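Proline iminopeptidase (Streptomyces halstedii, PDB 3WMR) is an amidohydrolase of the peptidase S33 family that acts on polyketide substrates and may also release N-terminal proline from peptides. Local coordinates at residues K24-F29 with R33-V38; D80-G83 with S87-L90. One frame throughout, in Å; residues are numbered along the deposited sequence.

In the fold
Contact 1 is a surface contact and contact 2 a buried one. Contact 1 joins strands 23-29 and 32-39, the antiparallel hairpin at one border of the mixed sheet. It rests on paired backbone hydrogen bonds, with long polar side chains on its outer parts. Contact 2 lies in the loop after strand 76-80, before helix 100-113. It joins two parts of the loop that run nearly parallel, by a serine hydroxyl, one backbone bond, a bridging water and leucine packing. The contacts touch, with probable hydrogen bonds from Arg33 N to Thr88 OG1 and from Trp35 N to Ser87 OG. Only contact 2 comes near the predicted nucleophile, Ser126.

Contact 1 (K24-F29 with R33-V38); sequences KGTVPF and RTWYRV
Thr26 and Arg33 meet at a single oxygen. The guanidinium of Arg33 comes side-on, and Thr26 OG1 takes a bond from Arg33 NE at 2.9 Å and another from Arg33 NH2 at 2.6 Å. OG1 lies in the guanidinium plane. The Arg33 chain bends at chi2 and chi3, which folds the flat group back over the backbone of Val27 and Pro28. With an alanine here in place of Thr26, both Arg33 nitrogens would lose their shared acceptor, and the guanidinium would probably turn more freely. The Thr26 methyl CG2 meets the Trp35 ring at its edge. Gly25 O lies over one face of that ring, 3.2 Å from Trp35 CD1. This side of the hairpin is the more open one. Arg33 and Lys24 are exposed, and Lys24 touches through CB.

Strands 23-29 and 32-39 form a beta hairpin, and strand 23-29 is outermost in the sheet within this chain. Gly25 with Tyr36 and Val27 with Thr34 are antiparallel hydrogen-bonded pairs. Tyr36 N reaches Gly25 O at 2.9 Å, and Thr34 N reaches Val27 O at 3.0 Å.

The tighter side carries Val27, Thr34 and Tyr36, and Val27 also packs on Leu110 of helix 100-113. Tyr36 has CG between its backbone N and carbonyl carbon (chi1 75°). This lays the ring across the neighbouring strand, with one face over Gly25 N. Val27 CG1 touches the same ring at Tyr36 CE1, 3.7 Å away. At the backbone angles of Gly25 a CB would jam against Lys24 O, and it would point to the Tyr36 side of the sheet. Thr34 OG1 lies 3.6 Å from Phe29 CB, while its hydrogen bond goes to Glu106 of the helix.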
loop_
_atom_site.group_PDB
_atom_site.type_symbol
_atom_site.label_atom_id
_atom_site.label_comp_id
_atom_site.label_asym_id
_atom_site.label_seq_id
_atom_site.Cartn_x
_atom_site.Cartn_y
_atom_site.Cartn_z
ATOM N N LYS A 24 6.282 10.064 18.011
ATOM C CA LYS A 24 5.005 9.443 17.664
ATOM C C LYS A 24 3.855 10.125 18.389
ATOM O O LYS A 24 4.051 10.764 19.416
ATOM C CB LYS A 24 5.014 7.957 17.997
ATOM C CG LYS A 24 5.075 7.652 19.485
ATOM C CD LYS A 24 4.927 6.164 19.766
ATOM C CE LYS A 24 6.046 5.365 19.118
ATOM N NZ LYS A 24 6.151 3.977 19.647
ATOM N N GLY A 25 2.651 9.967 17.861
ATOM C CA GLY A 25 1.473 10.594 18.440
ATOM C C GLY A 25 0.386 10.703 17.404
ATOM O O GLY A 25 0.347 9.913 16.457
ATOM N N THR A 26 -0.506 11.671 17.587
ATOM C CA THR A 26 -1.530 11.959 16.593
ATOM C C THR A 26 -1.512 13.425 16.220
ATOM O O THR A 26 -0.958 14.254 16.935
ATOM C CB THR A 26 -2.954 11.599 17.077
ATOM O OG1 THR A 26 -3.322 12.427 18.190
ATOM C CG2 THR A 26 -3.038 10.131 17.465
ATOM N N VAL A 27 -2.127 13.733 15.089
ATOM C CA VAL A 27 -2.377 15.108 14.697
ATOM C C VAL A 27 -3.879 15.238 14.448
ATOM O O VAL A 27 -4.525 14.262 14.061
ATOM C CB VAL A 27 -1.542 15.512 13.455
ATOM C CG1 VAL A 27 -0.057 15.283 13.721
ATOM C CG2 VAL A 27 -1.976 14.749 12.207
ATOM N N PRO A 28 -4.453 16.428 14.703
ATOM C CA PRO A 28 -5.881 16.573 14.420
ATOM C C PRO A 28 -6.121 16.591 12.914
ATOM O O PRO A 28 -5.368 17.219 12.173
ATOM C CB PRO A 28 -6.231 17.927 15.044
ATOM C CG PRO A 28 -4.954 18.698 14.979
ATOM C CD PRO A 28 -3.853 17.690 15.175
ATOM N N PHE A 29 -7.132 15.854 12.481
ATOM C CA PHE A 29 -7.597 15.879 11.111
ATOM C C PHE A 29 -9.068 16.232 11.219
ATOM O O PHE A 29 -9.917 15.359 11.438
ATOM C CB PHE A 29 -7.384 14.518 10.434
ATOM C CG PHE A 29 -7.996 14.414 9.057
ATOM C CD1 PHE A 29 -7.927 15.479 8.157
ATOM C CD2 PHE A 29 -8.610 13.236 8.648
ATOM C CE1 PHE A 29 -8.479 15.378 6.898
ATOM C CE2 PHE A 29 -9.163 13.130 7.385
ATOM C CZ PHE A 29 -9.100 14.202 6.512
ATOM N N ARG A 33 -8.603 12.134 14.575
ATOM C CA ARG A 33 -7.157 12.070 14.807
ATOM C C ARG A 33 -6.475 11.120 13.810
ATOM O O ARG A 33 -7.012 10.050 13.503
ATOM C CB ARG A 33 -6.871 11.561 16.222
ATOM C CG ARG A 33 -7.634 12.258 17.343
ATOM C CD ARG A 33 -7.218 13.707 17.531
ATOM N NE ARG A 33 -5.792 13.829 17.832
ATOM C CZ ARG A 33 -5.159 14.981 18.026
ATOM N NH1 ARG A 33 -5.821 16.131 17.976
ATOM N NH2 ARG A 33 -3.855 14.982 18.274
ATOM N N THR A 34 -5.289 11.505 13.334
ATOM C CA THR A 34 -4.445 10.642 12.496
ATOM C C THR A 34 -3.175 10.307 13.259
ATOM O O THR A 34 -2.455 11.211 13.669
ATOM C CB THR A 34 -4.036 11.343 11.184
ATOM O OG1 THR A 34 -5.200 11.665 10.421
ATOM C CG2 THR A 34 -3.112 10.457 10.345
ATOM N N TRP A 35 -2.888 9.017 13.416
ATOM C CA TRP A 35 -1.707 8.550 14.147
ATOM C C TRP A 35 -0.496 8.401 13.237
ATOM O O TRP A 35 -0.603 7.866 12.126
ATOM C CB TRP A 35 -1.982 7.201 14.810
ATOM C CG TRP A 35 -0.861 6.726 15.695
ATOM C CD1 TRP A 35 -0.713 6.968 17.043
ATOM C CD2 TRP A 35 0.275 5.942 15.303
ATOM N NE1 TRP A 35 0.449 6.389 17.503
ATOM C CE2 TRP A 35 1.068 5.745 16.459
ATOM C CE3 TRP A 35 0.700 5.387 14.089
ATOM C CZ2 TRP A 35 2.265 5.020 16.432
ATOM C CZ3 TRP A 35 1.883 4.666 14.064
ATOM C CH2 TRP A 35 2.660 4.493 15.233
ATOM N N TYR A 36 0.663 8.827 13.741
ATOM C CA TYR A 36 1.918 8.816 12.979
ATOM C C TYR A 36 3.107 8.412 13.844
ATOM O O TYR A 36 3.032 8.354 15.073
ATOM C CB TYR A 36 2.194 10.209 12.391
ATOM C CG TYR A 36 2.674 11.185 13.449
ATOM C CD1 TYR A 36 1.763 11.900 14.220
ATOM C CD2 TYR A 36 4.034 11.356 13.708
ATOM C CE1 TYR A 36 2.186 12.769 15.212
ATOM C CE2 TYR A 36 4.468 12.223 14.699
ATOM C CZ TYR A 36 3.536 12.925 15.446
ATOM O OH TYR A 36 3.937 13.795 16.423
ATOM N N ARG A 37 4.228 8.193 13.177
ATOM C CA ARG A 37 5.494 7.891 13.833
ATOM C C ARG A 37 6.648 8.314 12.904
ATOM O O ARG A 37 6.626 8.014 11.702
ATOM C CB ARG A 37 5.524 6.389 14.148
ATOM C CG ARG A 37 6.866 5.705 14.008
ATOM C CD ARG A 37 6.746 4.338 13.362
ATOM N NE ARG A 37 7.142 3.274 14.272
ATOM C CZ ARG A 37 8.393 2.888 14.517
ATOM N NH1 ARG A 37 9.432 3.467 13.932
ATOM N NH2 ARG A 37 8.602 1.897 15.366
ATOM N N VAL A 38 7.645 9.005 13.456
ATOM C CA VAL A 38 8.852 9.369 12.713
ATOM C C VAL A 38 10.032 8.551 13.214
ATOM O O VAL A 38 10.220 8.378 14.434
ATOM C CB VAL A 38 9.196 10.866 12.863
ATOM C CG1 VAL A 38 10.434 11.208 12.048
ATOM C CG2 VAL A 38 8.016 11.742 12.452
#

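Contact 2 (D80-G83 with S87-L90); sequences DQLG and STHL
Gly83 and His89 bring the two backbones closest, 4.4 Å from Gly83 CA to His89 CA, and the segments run 11° apart in direction. Gly83 N gives a hydrogen bond to Thr88 O at 3.0 Å. It is rather bent, 130° at the hydrogen. A water extends the link. It donates to Gly83 O and accepts from Leu90 N at 2.7 Å.

Ser87 makes the side-chain hydrogen bond of the contact. Its OG donates to Asp80 O. The distance from Ser87 OG to Asp80 O, 2.5 Å, is unusually short, and its exact length is doubtful. With OG beside its own backbone N (chi1 -57°), the hydroxyl also accepts from Trp35 N of strand 32-39, and the two partners together probably limit its rotation.

Leu82 lies alongside Thr88, pointing the same way, with Leu82 CD1 3.8 Å from Thr88 CB. It crosses Leu90 at about a right angle, and their CD1 atoms, Leu82 CD1 and Leu90 CD1, are 3.9 Å apart. The His89 ring sets one face over Gly83 C. Its two nitrogens bond to Gly85 O and Asp223, which holds the ring's rotation and is consistent with a positive charge.

The Asp80 carboxylate bonds to Gly86 N and His60, and the side chain of Gln81 is about 9 Å from that of Ser126, the predicted nucleophile. Asp80, Gln81, Gly83, Gly85 and Ser87 fit the Asp-Gln-x-Gly-x-Gly-x-Ser sequence familiar from proline iminopeptidases, placed here in the loop between strand 76-80 and helix 100-113 of the alpha/beta hydrolase fold.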
loop_
_atom_site.group_PDB
_atom_site.type_symbol
_atom_site.label_atom_id
_atom_site.label_comp_id
_atom_site.label_asym_id
_atom_site.label_seq_id
_atom_site.Cartn_x
_atom_site.Cartn_y
_atom_site.Cartn_z
ATOM N N ASP A 80 -0.941 5.580 10.224
ATOM C CA ASP A 80 -2.165 4.810 10.049
ATOM C C ASP A 80 -3.216 5.729 9.501
ATOM O O ASP A 80 -3.532 6.746 10.101
ATOM C CB ASP A 80 -2.680 4.260 11.372
ATOM C CG ASP A 80 -1.821 3.154 11.921
ATOM O OD1 ASP A 80 -1.058 2.518 11.161
ATOM O OD2 ASP A 80 -1.928 2.928 13.131
ATOM N N GLN A 81 -3.753 5.368 8.351
ATOM C CA GLN A 81 -4.853 6.095 7.743
ATOM C C GLN A 81 -6.129 6.032 8.594
ATOM O O GLN A 81 -6.310 5.135 9.415
ATOM C CB GLN A 81 -5.077 5.575 6.320
ATOM C CG GLN A 81 -3.897 5.914 5.419
ATOM C CD GLN A 81 -3.790 5.044 4.183
ATOM O OE1 GLN A 81 -4.787 4.749 3.523
ATOM N NE2 GLN A 81 -2.558 4.676 3.832
ATOM N N LEU A 82 -7.004 7.009 8.402
ATOM C CA LEU A 82 -8.216 7.116 9.220
ATOM C C LEU A 82 -9.054 5.863 9.084
ATOM O O LEU A 82 -9.264 5.378 7.981
ATOM C CB LEU A 82 -9.052 8.318 8.795
ATOM C CG LEU A 82 -10.299 8.616 9.639
ATOM C CD1 LEU A 82 -9.899 9.126 11.019
ATOM C CD2 LEU A 82 -11.201 9.624 8.938
ATOM N N GLY A 83 -9.542 5.364 10.215
ATOM C CA GLY A 83 -10.435 4.212 10.244
ATOM C C GLY A 83 -9.809 2.983 10.875
ATOM O O GLY A 83 -10.528 2.063 11.280
ATOM N N SER A 87 -5.298 5.612 14.517
ATOM C CA SER A 87 -6.161 6.734 14.141
ATOM C C SER A 87 -7.584 6.499 14.639
ATOM O O SER A 87 -7.880 5.445 15.183
ATOM C CB SER A 87 -6.121 6.931 12.626
ATOM O OG SER A 87 -4.774 7.132 12.206
ATOM N N THR A 88 -8.458 7.488 14.462
ATOM C CA THR A 88 -9.848 7.371 14.901
ATOM C C THR A 88 -10.549 6.227 14.151
ATOM O O THR A 88 -10.496 6.157 12.922
ATOM C CB THR A 88 -10.633 8.690 14.681
ATOM O OG1 THR A 88 -9.882 9.796 15.199
ATOM C CG2 THR A 88 -12.002 8.651 15.370
ATOM N N HIS A 89 -11.181 5.329 14.905
ATOM C CA HIS A 89 -12.035 4.285 14.338
ATOM C C HIS A 89 -13.443 4.823 14.206
ATOM O O HIS A 89 -13.928 5.504 15.098
ATOM C CB HIS A 89 -12.025 3.045 15.222
ATOM C CG HIS A 89 -10.693 2.377 15.279
ATOM N ND1 HIS A 89 -10.477 1.104 14.801
ATOM C CD2 HIS A 89 -9.494 2.821 15.719
ATOM C CE1 HIS A 89 -9.206 0.787 14.958
ATOM N NE2 HIS A 89 -8.588 1.812 15.517
ATOM N N LEU A 90 -14.079 4.541 13.074
ATOM C CA LEU A 90 -15.445 4.972 12.823
ATOM C C LEU A 90 -16.264 3.783 12.314
ATOM O O LEU A 90 -16.694 3.770 11.159
ATOM C CB LEU A 90 -15.472 6.114 11.802
ATOM C CG LEU A 90 -14.660 7.375 12.114
ATOM C CD1 LEU A 90 -13.164 7.142 11.976
ATOM C CD2 LEU A 90 -15.082 8.516 11.196
HETATM O O HOH W 1 -13.357 2.359 11.726
#